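Local coordinates for protein class B carbapenemase GOB-18 (PDB 5K0W) that probably hydrolyses beta-lactam antibiotics, carbapenems among them, as a subclass B3 metallo-beta-lactamase with two zinc ions in its active site, at residues S134-G139 against T213-I218; D221-F226 against K277-K282; K92-T97 against G105-F110. All coordinates share one frame; numbering follows the deposited sequence.

Contact 1 of 3, residues S134-G139 against T213-I218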
loop_
_atom_site.group_PDB
_atom_site.type_symbol
_atom_site.label_atom_id
_atom_site.label_comp_id
_atom_site.label_asym_id
_atom_site.label_seq_id
_atom_site.Cartn_x
_atom_site.Cartn_y
_atom_site.Cartn_z
ATOM N N SER A 134 0.330 18.067 5.803
ATOM C CA SER A 134 -1.128 18.191 5.771
ATOM C C SER A 134 -1.904 16.993 6.320
ATOM O O SER A 134 -3.125 17.069 6.378
ATOM C CB SER A 134 -1.613 18.555 4.374
ATOM O OG SER A 134 -1.253 17.524 3.477
ATOM N N ASP A 135 -1.231 15.907 6.745
ATOM C CA ASP A 135 -1.931 14.721 7.268
ATOM C C ASP A 135 -2.705 15.038 8.553
ATOM O O ASP A 135 -2.128 15.585 9.493
ATOM C CB ASP A 135 -0.966 13.540 7.484
ATOM C CG ASP A 135 -1.668 12.200 7.659
ATOM O OD1 ASP A 135 -2.230 11.959 8.756
ATOM O OD2 ASP A 135 -1.655 11.389 6.699
ATOM N N TYR A 136 -4.014 14.691 8.576
ATOM C CA TYR A 136 -4.940 14.886 9.700
ATOM C C TYR A 136 -4.439 14.283 11.017
ATOM O O TYR A 136 -4.897 14.679 12.096
ATOM C CB TYR A 136 -6.336 14.356 9.335
ATOM C CG TYR A 136 -6.475 12.851 9.373
ATOM C CD1 TYR A 136 -6.053 12.068 8.311
ATOM C CD2 TYR A 136 -7.044 12.210 10.471
ATOM C CE1 TYR A 136 -6.204 10.685 8.332
ATOM C CE2 TYR A 136 -7.165 10.827 10.520
ATOM C CZ TYR A 136 -6.734 10.066 9.452
ATOM O OH TYR A 136 -6.890 8.703 9.499
ATOM N N GLU A 137 -3.513 13.331 10.929
ATOM C CA GLU A 137 -2.927 12.727 12.111
ATOM C C GLU A 137 -1.409 12.825 12.106
ATOM O O GLU A 137 -0.831 13.248 13.103
ATOM C CB GLU A 137 -3.434 11.277 12.325
ATOM C CG GLU A 137 -2.845 10.531 13.520
ATOM C CD GLU A 137 -3.200 10.966 14.934
ATOM O OE1 GLU A 137 -3.964 11.944 15.106
ATOM O OE2 GLU A 137 -2.720 10.301 15.879
ATOM N N MET A 138 -0.768 12.464 10.985
ATOM C CA MET A 138 0.697 12.444 10.840
ATOM C C MET A 138 1.381 13.815 10.700
ATOM O O MET A 138 2.606 13.889 10.780
ATOM C CB MET A 138 1.111 11.466 9.717
ATOM C CG MET A 138 0.648 10.042 9.945
ATOM S SD MET A 138 1.203 9.377 11.530
ATOM C CE MET A 138 2.939 9.185 11.200
ATOM N N GLY A 139 0.576 14.866 10.492
ATOM C CA GLY A 139 1.016 16.253 10.349
ATOM C C GLY A 139 1.674 16.804 11.599
ATOM O O GLY A 139 2.584 17.632 11.497
ATOM N N THR A 213 -11.488 17.688 13.089
ATOM C CA THR A 213 -11.929 18.776 12.208
ATOM C C THR A 213 -11.035 18.918 10.956
ATOM O O THR A 213 -11.438 19.561 9.989
ATOM C CB THR A 213 -12.218 20.079 12.990
ATOM O OG1 THR A 213 -11.004 20.619 13.506
ATOM C CG2 THR A 213 -13.218 19.878 14.140
ATOM N N ALA A 214 -9.850 18.280 10.960
ATOM C CA ALA A 214 -8.921 18.281 9.838
ATOM C C ALA A 214 -9.413 17.348 8.726
ATOM O O ALA A 214 -9.082 17.555 7.550
ATOM C CB ALA A 214 -7.555 17.841 10.304
ATOM N N TYR A 215 -10.214 16.320 9.104
ATOM C CA TYR A 215 -10.792 15.333 8.190
ATOM C C TYR A 215 -12.313 15.305 8.458
ATOM O O TYR A 215 -12.798 14.486 9.258
ATOM C CB TYR A 215 -10.111 13.978 8.432
ATOM C CG TYR A 215 -10.356 12.854 7.440
ATOM C CD1 TYR A 215 -11.349 12.948 6.468
ATOM C CD2 TYR A 215 -9.633 11.668 7.515
ATOM C CE1 TYR A 215 -11.588 11.903 5.575
ATOM C CE2 TYR A 215 -9.846 10.629 6.611
ATOM C CZ TYR A 215 -10.841 10.740 5.659
ATOM O OH TYR A 215 -11.077 9.690 4.805
ATOM N N PRO A 216 -13.066 16.244 7.825
ATOM C CA PRO A 216 -14.516 16.327 8.076
ATOM C C PRO A 216 -15.322 15.076 7.755
ATOM O O PRO A 216 -16.225 14.729 8.521
ATOM C CB PRO A 216 -14.958 17.518 7.219
ATOM C CG PRO A 216 -13.749 18.295 6.981
ATOM C CD PRO A 216 -12.629 17.317 6.912
ATOM N N ASN A 217 -14.970 14.378 6.658
ATOM C CA ASN A 217 -15.672 13.161 6.219
ATOM C C ASN A 217 -15.054 11.823 6.693
ATOM O O ASN A 217 -15.293 10.802 6.060
ATOM C CB ASN A 217 -15.864 13.194 4.690
ATOM C CG ASN A 217 -16.574 14.428 4.182
ATOM O OD1 ASN A 217 -17.080 15.254 4.941
ATOM N ND2 ASN A 217 -16.609 14.598 2.875
ATOM N N ILE A 218 -14.279 11.809 7.800
ATOM C CA ILE A 218 -13.600 10.605 8.351
ATOM C C ILE A 218 -14.529 9.408 8.635
ATOM O O ILE A 218 -14.242 8.278 8.213
ATOM C CB ILE A 218 -12.714 10.953 9.593
ATOM C CG1 ILE A 218 -11.914 9.731 10.117
ATOM C CG2 ILE A 218 -13.521 11.645 10.715
ATOM C CD1 ILE A 218 -10.741 10.093 11.041
#

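Contact 2 of 3, residues D221-F226 against K277-K282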
loop_
_atom_site.group_PDB
_atom_site.type_symbol
_atom_site.label_atom_id
_atom_site.label_comp_id
_atom_site.label_asym_id
_atom_site.label_seq_id
_atom_site.Cartn_x
_atom_site.Cartn_y
_atom_site.Cartn_z
ATOM N N ASP A 221 -16.438 8.242 5.470
ATOM C CA ASP A 221 -15.465 7.611 4.573
ATOM C C ASP A 221 -15.244 6.141 4.894
ATOM O O ASP A 221 -15.530 5.318 4.036
ATOM C CB ASP A 221 -14.172 8.419 4.485
ATOM C CG ASP A 221 -14.157 9.452 3.366
ATOM O OD1 ASP A 221 -15.163 9.535 2.614
ATOM O OD2 ASP A 221 -13.106 10.118 3.187
ATOM N N TYR A 222 -14.858 5.816 6.165
ATOM C CA TYR A 222 -14.713 4.466 6.740
ATOM C C TYR A 222 -16.008 3.635 6.530
ATOM O O TYR A 222 -15.944 2.439 6.187
ATOM C CB TYR A 222 -14.466 4.557 8.274
ATOM C CG TYR A 222 -13.022 4.728 8.706
ATOM C CD1 TYR A 222 -12.075 3.736 8.462
ATOM C CD2 TYR A 222 -12.611 5.863 9.397
ATOM C CE1 TYR A 222 -10.746 3.898 8.842
ATOM C CE2 TYR A 222 -11.281 6.037 9.778
ATOM C CZ TYR A 222 -10.360 5.037 9.528
ATOM O OH TYR A 222 -9.058 5.194 9.926
ATOM N N ALA A 223 -17.181 4.280 6.776
ATOM C CA ALA A 223 -18.483 3.633 6.629
ATOM C C ALA A 223 -18.686 3.128 5.192
ATOM O O ALA A 223 -19.097 1.978 5.005
ATOM C CB ALA A 223 -19.601 4.568 7.059
ATOM N N TYR A 224 -18.320 3.953 4.191
ATOM C CA TYR A 224 -18.396 3.584 2.787
ATOM C C TYR A 224 -17.433 2.398 2.570
ATOM O O TYR A 224 -17.871 1.333 2.127
ATOM C CB TYR A 224 -18.008 4.793 1.923
ATOM C CG TYR A 224 -17.624 4.465 0.493
ATOM C CD1 TYR A 224 -16.295 4.208 0.145
ATOM C CD2 TYR A 224 -18.576 4.476 -0.523
ATOM C CE1 TYR A 224 -15.937 3.913 -1.172
ATOM C CE2 TYR A 224 -18.228 4.201 -1.845
ATOM C CZ TYR A 224 -16.907 3.918 -2.167
ATOM O OH TYR A 224 -16.577 3.656 -3.479
ATOM N N THR A 225 -16.129 2.596 2.943
ATOM C CA THR A 225 -15.014 1.653 2.865
ATOM C C THR A 225 -15.379 0.259 3.334
ATOM O O THR A 225 -15.072 -0.693 2.620
ATOM C CB THR A 225 -13.764 2.236 3.522
ATOM O OG1 THR A 225 -13.453 3.426 2.832
ATOM C CG2 THR A 225 -12.545 1.314 3.417
ATOM N N PHE A 226 -16.056 0.131 4.497
ATOM C CA PHE A 226 -16.480 -1.180 5.004
ATOM C C PHE A 226 -17.528 -1.812 4.093
ATOM O O PHE A 226 -17.434 -3.008 3.786
ATOM C CB PHE A 226 -16.934 -1.125 6.475
ATOM C CG PHE A 226 -15.809 -0.910 7.478
ATOM C CD1 PHE A 226 -14.862 -1.902 7.714
ATOM C CD2 PHE A 226 -15.743 0.249 8.238
ATOM C CE1 PHE A 226 -13.844 -1.711 8.659
ATOM C CE2 PHE A 226 -14.718 0.439 9.160
ATOM C CZ PHE A 226 -13.778 -0.541 9.366
ATOM N N LYS A 277 -16.274 -3.956 13.495
ATOM C CA LYS A 277 -16.698 -4.136 14.901
ATOM C C LYS A 277 -16.075 -3.062 15.788
ATOM O O LYS A 277 -16.792 -2.422 16.555
ATOM C CB LYS A 277 -16.328 -5.544 15.420
ATOM C CG LYS A 277 -17.473 -6.535 15.370
ATOM C CD LYS A 277 -16.985 -7.984 15.453
ATOM C CE LYS A 277 -18.144 -8.896 15.774
ATOM N NZ LYS A 277 -17.858 -10.316 15.430
ATOM N N SER A 278 -14.756 -2.829 15.654
ATOM C CA SER A 278 -14.095 -1.786 16.445
ATOM C C SER A 278 -14.436 -0.382 15.929
ATOM O O SER A 278 -14.564 0.535 16.740
ATOM C CB SER A 278 -12.594 -2.026 16.611
ATOM O OG SER A 278 -11.934 -2.092 15.366
ATOM N N TYR A 279 -14.682 -0.242 14.600
ATOM C CA TYR A 279 -15.071 1.043 14.012
ATOM C C TYR A 279 -16.407 1.515 14.601
ATOM O O TYR A 279 -16.517 2.673 15.020
ATOM C CB TYR A 279 -15.128 0.970 12.473
ATOM C CG TYR A 279 -15.937 2.084 11.847
ATOM C CD1 TYR A 279 -15.472 3.399 11.849
ATOM C CD2 TYR A 279 -17.186 1.836 11.293
ATOM C CE1 TYR A 279 -16.236 4.439 11.321
ATOM C CE2 TYR A 279 -17.954 2.867 10.747
ATOM C CZ TYR A 279 -17.477 4.168 10.770
ATOM O OH TYR A 279 -18.237 5.179 10.236
ATOM N N LEU A 280 -17.406 0.599 14.646
ATOM C CA LEU A 280 -18.729 0.874 15.193
ATOM C C LEU A 280 -18.646 1.108 16.682
ATOM O O LEU A 280 -19.333 1.998 17.178
ATOM C CB LEU A 280 -19.742 -0.234 14.876
ATOM C CG LEU A 280 -20.113 -0.418 13.406
ATOM C CD1 LEU A 280 -20.527 -1.867 13.116
ATOM C CD2 LEU A 280 -21.173 0.595 12.958
ATOM N N ASN A 281 -17.779 0.355 17.393
ATOM C CA ASN A 281 -17.614 0.532 18.833
ATOM C C ASN A 281 -17.056 1.908 19.152
ATOM O O ASN A 281 -17.393 2.493 20.186
ATOM C CB ASN A 281 -16.762 -0.564 19.438
ATOM C CG ASN A 281 -17.275 -0.986 20.771
ATOM O OD1 ASN A 281 -18.286 -1.681 20.871
ATOM N ND2 ASN A 281 -16.619 -0.522 21.819
ATOM N N LYS A 282 -16.243 2.455 18.228
ATOM C CA LYS A 282 -15.675 3.799 18.359
ATOM C C LYS A 282 -16.778 4.871 18.154
ATOM O O LYS A 282 -16.879 5.797 18.965
ATOM C CB LYS A 282 -14.483 3.996 17.393
ATOM C CG LYS A 282 -13.930 5.407 17.393
ATOM C CD LYS A 282 -12.461 5.468 17.068
ATOM C CE LYS A 282 -11.934 6.885 17.070
ATOM N NZ LYS A 282 -11.785 7.431 18.439
#

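Contact 3 of 3, residues K92-T97 against G105-F110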
loop_
_atom_site.group_PDB
_atom_site.type_symbol
_atom_site.label_atom_id
_atom_site.label_comp_id
_atom_site.label_asym_id
_atom_site.label_seq_id
_atom_site.Cartn_x
_atom_site.Cartn_y
_atom_site.Cartn_z
ATOM N N LYS A 92 8.183 1.651 -14.530
ATOM C CA LYS A 92 7.550 2.674 -15.346
ATOM C C LYS A 92 6.498 3.461 -14.575
ATOM O O LYS A 92 6.271 4.627 -14.906
ATOM C CB LYS A 92 6.959 2.048 -16.625
ATOM C CG LYS A 92 7.805 2.311 -17.869
ATOM C CD LYS A 92 9.016 1.419 -17.991
ATOM C CE LYS A 92 9.714 1.591 -19.321
ATOM N NZ LYS A 92 10.807 0.598 -19.509
ATOM N N ILE A 93 5.853 2.819 -13.554
ATOM C CA ILE A 93 4.785 3.404 -12.726
ATOM C C ILE A 93 4.972 3.127 -11.224
ATOM O O ILE A 93 5.236 2.004 -10.817
ATOM C CB ILE A 93 3.366 2.964 -13.220
ATOM C CG1 ILE A 93 3.130 3.321 -14.710
ATOM C CG2 ILE A 93 2.242 3.566 -12.346
ATOM C CD1 ILE A 93 2.164 2.440 -15.417
ATOM N N LEU A 94 4.768 4.153 -10.411
ATOM C CA LEU A 94 4.810 4.060 -8.954
ATOM C C LEU A 94 3.384 4.263 -8.409
ATOM O O LEU A 94 2.726 5.230 -8.795
ATOM C CB LEU A 94 5.781 5.107 -8.369
ATOM C CG LEU A 94 7.265 4.845 -8.639
ATOM C CD1 LEU A 94 8.063 6.128 -8.661
ATOM C CD2 LEU A 94 7.836 3.858 -7.627
ATOM N N LEU A 95 2.891 3.326 -7.569
ATOM C CA LEU A 95 1.545 3.385 -6.963
ATOM C C LEU A 95 1.577 3.297 -5.424
ATOM O O LEU A 95 2.573 2.852 -4.848
ATOM C CB LEU A 95 0.573 2.358 -7.575
ATOM C CG LEU A 95 0.377 2.406 -9.107
ATOM C CD1 LEU A 95 -0.395 1.189 -9.599
ATOM C CD2 LEU A 95 -0.364 3.654 -9.537
ATOM N N LEU A 96 0.485 3.743 -4.767
ATOM C CA LEU A 96 0.355 3.834 -3.313
ATOM C C LEU A 96 -0.955 3.302 -2.788
ATOM O O LEU A 96 -1.997 3.582 -3.375
ATOM C CB LEU A 96 0.399 5.319 -2.923
ATOM C CG LEU A 96 1.694 5.905 -2.399
ATOM C CD1 LEU A 96 1.458 7.324 -1.948
ATOM C CD2 LEU A 96 2.255 5.072 -1.250
ATOM N N THR A 97 -0.935 2.663 -1.615
ATOM C CA THR A 97 -2.182 2.216 -0.988
ATOM C C THR A 97 -2.620 3.186 0.115
ATOM O O THR A 97 -3.787 3.165 0.507
ATOM C CB THR A 97 -2.108 0.755 -0.502
ATOM O OG1 THR A 97 -1.041 0.618 0.434
ATOM C CG2 THR A 97 -1.977 -0.246 -1.645
ATOM N N GLY A 105 8.129 6.622 2.094
ATOM C CA GLY A 105 9.486 7.060 2.405
ATOM C C GLY A 105 10.532 6.996 1.298
ATOM O O GLY A 105 11.413 7.858 1.244
ATOM N N ALA A 106 10.463 5.971 0.415
ATOM C CA ALA A 106 11.426 5.820 -0.675
ATOM C C ALA A 106 10.893 6.267 -2.020
ATOM O O ALA A 106 11.600 6.121 -3.016
ATOM C CB ALA A 106 11.925 4.393 -0.748
ATOM N N LEU A 107 9.682 6.862 -2.046
ATOM C CA LEU A 107 8.977 7.308 -3.250
ATOM C C LEU A 107 9.724 8.323 -4.078
ATOM O O LEU A 107 9.732 8.206 -5.303
ATOM C CB LEU A 107 7.596 7.860 -2.906
ATOM C CG LEU A 107 6.400 6.990 -3.217
ATOM C CD1 LEU A 107 5.138 7.663 -2.720
ATOM C CD2 LEU A 107 6.268 6.738 -4.720
ATOM N N GLN A 108 10.308 9.346 -3.425
ATOM C CA GLN A 108 11.078 10.374 -4.118
ATOM C C GLN A 108 12.374 9.783 -4.644
ATOM O O GLN A 108 12.742 10.055 -5.788
ATOM C CB GLN A 108 11.343 11.598 -3.223
ATOM C CG GLN A 108 11.962 12.790 -3.974
ATOM C CD GLN A 108 11.135 13.283 -5.141
ATOM O OE1 GLN A 108 9.982 12.925 -5.310
ATOM N NE2 GLN A 108 11.723 14.096 -5.994
ATOM N N ASP A 109 13.036 8.945 -3.817
ATOM C CA ASP A 109 14.280 8.246 -4.138
ATOM C C ASP A 109 14.073 7.425 -5.413
ATOM O O ASP A 109 14.902 7.498 -6.319
ATOM C CB ASP A 109 14.709 7.354 -2.953
ATOM C CG ASP A 109 15.040 8.089 -1.648
ATOM O OD1 ASP A 109 15.337 9.307 -1.705
ATOM O OD2 ASP A 109 15.063 7.428 -0.578
ATOM N N PHE A 110 12.921 6.720 -5.518
ATOM C CA PHE A 110 12.549 5.941 -6.696
ATOM C C PHE A 110 12.244 6.830 -7.901
ATOM O O PHE A 110 12.780 6.577 -8.986
ATOM C CB PHE A 110 11.377 4.994 -6.413
ATOM C CG PHE A 110 11.833 3.643 -5.932
ATOM C CD1 PHE A 110 12.448 2.746 -6.802
ATOM C CD2 PHE A 110 11.674 3.272 -4.604
ATOM C CE1 PHE A 110 12.916 1.503 -6.344
ATOM C CE2 PHE A 110 12.130 2.022 -4.149
ATOM C CZ PHE A 110 12.750 1.148 -5.023
#

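Contact 1 of 3, residues S134-G139 against T213-I218
The ring of Tyr215 stands edge-on against Tyr136, and the geometry identifies a T-shaped (edge-to-face) pair: the planes meet at 72° and the ring centroids lie 4.9 Å apart. Tyr215 CD2 sits over the centre of the Tyr136 ring, with 3.7 Å between it and Tyr136 CE1. Two further apolar contacts flank the pair. Near the backbone, Ala214 CB meets Tyr136 CB at 3.8 Å, and toward the phenol end Ile218 CD1 reaches Tyr136 CE2 at 3.7 Å, its side chain crossing that of Tyr136 at about a right angle. Ile218 also helps to hold the Tyr215 ring, because its CA lies over the centre of one face. Tyr136 CG is placed between its backbone N and carbonyl carbon (chi1 76°), which lays the ring against Tyr215 at the start of the type I turn Tyr215 to Ile218.

Behind Tyr136, Asp135 shapes the chain. Its OD1 accepts from Glu137 N at 2.9 Å, an Asx turn, and from Met138 N at 2.7 Å, the latter donor standing above the carboxylate plane. Both phenols are tied outside the contact: Tyr136 OH bonds to the backbone O of the zinc ligand His175, and Tyr215 OH to Asp221 OD2. With apolar packing between the segments and polar bonds at the phenol ends, the contact joins two loops beside the zinc site through dispersion and ring electrostatics, without charge pairing.

Contact 2 of 3, residues D221-F226 against K277-K282
Tyr279 is the bump of this interface, and the hollow that takes it is formed by Tyr222, Ala223 and Phe226 of the neighbouring helix. Its CG lies anti to the backbone N (chi1 161°), which lays the ring against Phe226 and the backbone end of Tyr222. The base of the side chain fits against Phe226, whose CE2 is 3.4 Å from Tyr279 CG. Farther out, Tyr279 CE1 rests 3.5 Å from Tyr222 CB, so it is the root of that tyrosine rather than its phenol end that forms this wall. At the far end, Tyr279 OH comes 3.5 Å from Ala223 CB; the small methyl borders the hollow on its solvent side.

The host segment lies in the helix of a beta-alpha-beta crossover, between the adjacent parallel strands 192-198 and 236-239, in the second half of the metallo-beta-lactamase alpha-beta/beta-alpha sandwich; helix 265-284 runs close to antiparallel alongside it. The axes of the two segments make an angle of 153° and approach to 11.3 Å, a separation bridged by Tyr279 from one side and by Phe226 and the base of Tyr222 from the other. The contact also borders the metal site, the side chain of Tyr222 lying about 4 Å (nearest atoms) from that of the zinc ligand His175.

The three aromatic residues form a cluster whose rings are tilted rather than stacked. Phe226 and Tyr279 have centroids 5.2 Å apart and planes inclined at 35°, while Tyr222 has nearly the same tilt to Tyr279 with a centroid separation of 5.8 Å. The Tyr222 ring turns away from Tyr279, and its OH bonds to the backbone O of Ser202. Phe226 also packs on Leu275 and Glu276, while the hydroxyl of Tyr279 makes a weak hydrogen bond to Gln219 O.

Contact 3 of 3, residues K92-T97 against G105-F110
Leu94 and Leu107 meet where strand 91-95 faces helix 107-114, in the first half of the metallo-beta-lactamase alpha-beta/beta-alpha sandwich. The connection between the two, which includes the short helix 101-104, carries the zinc ligands Gln98, His100, Asp102 and His103, and thus much of the metal site.

The side chain of Leu94 can be traced outward from the sheet. Its CB points to the helix and meets Leu107 CD2 at 4.0 Å. CG stands anti to the carbonyl carbon (chi1 -70°), and the branch beyond it passes alongside Leu107 and reaches Phe110. There both methyls converge on one atom: CD2 of Leu94 lies 3.9 Å from Phe110 CB and its CD1 4.2 Å from that same carbon, the two side chains crossing at about a right angle. The ring of Phe110 turns away to an edge-to-face pair with Phe74.

Leu107 is thus shared between Leu94 on the strand and Leu96 just past its end. Its CD2 serves Leu94, while its CD1 is directed at Leu96, whose side chain comes within about 4 Å (nearest atoms) of that of His103. There Leu107 CD1 sits 3.8 Å from Leu96 CD1 and 3.9 Å from Leu96 CG.

How the contacts relate
Along the chain, contact 3 closes first, contact 1 follows and contact 2 comes last, without nesting. Contact 3 belongs to the seven-stranded sheet and a helix packed on it; contact 2 joins two helices of the other half, and their centres lie about 29 Å apart on opposite sides of the chain's centre. Contact 1 is about 16 Å from contact 2 and about 22 Å from contact 3, centre to centre. Contacts 1 and 2 share helix 218-230 and also touch by packing, Tyr136 OH lying 4.1 Å from Tyr222 OH. Contact 3 touches neither. All three nevertheless have side chains within about 10 Å of zinc, so each contact has a side chain close to the dizinc site.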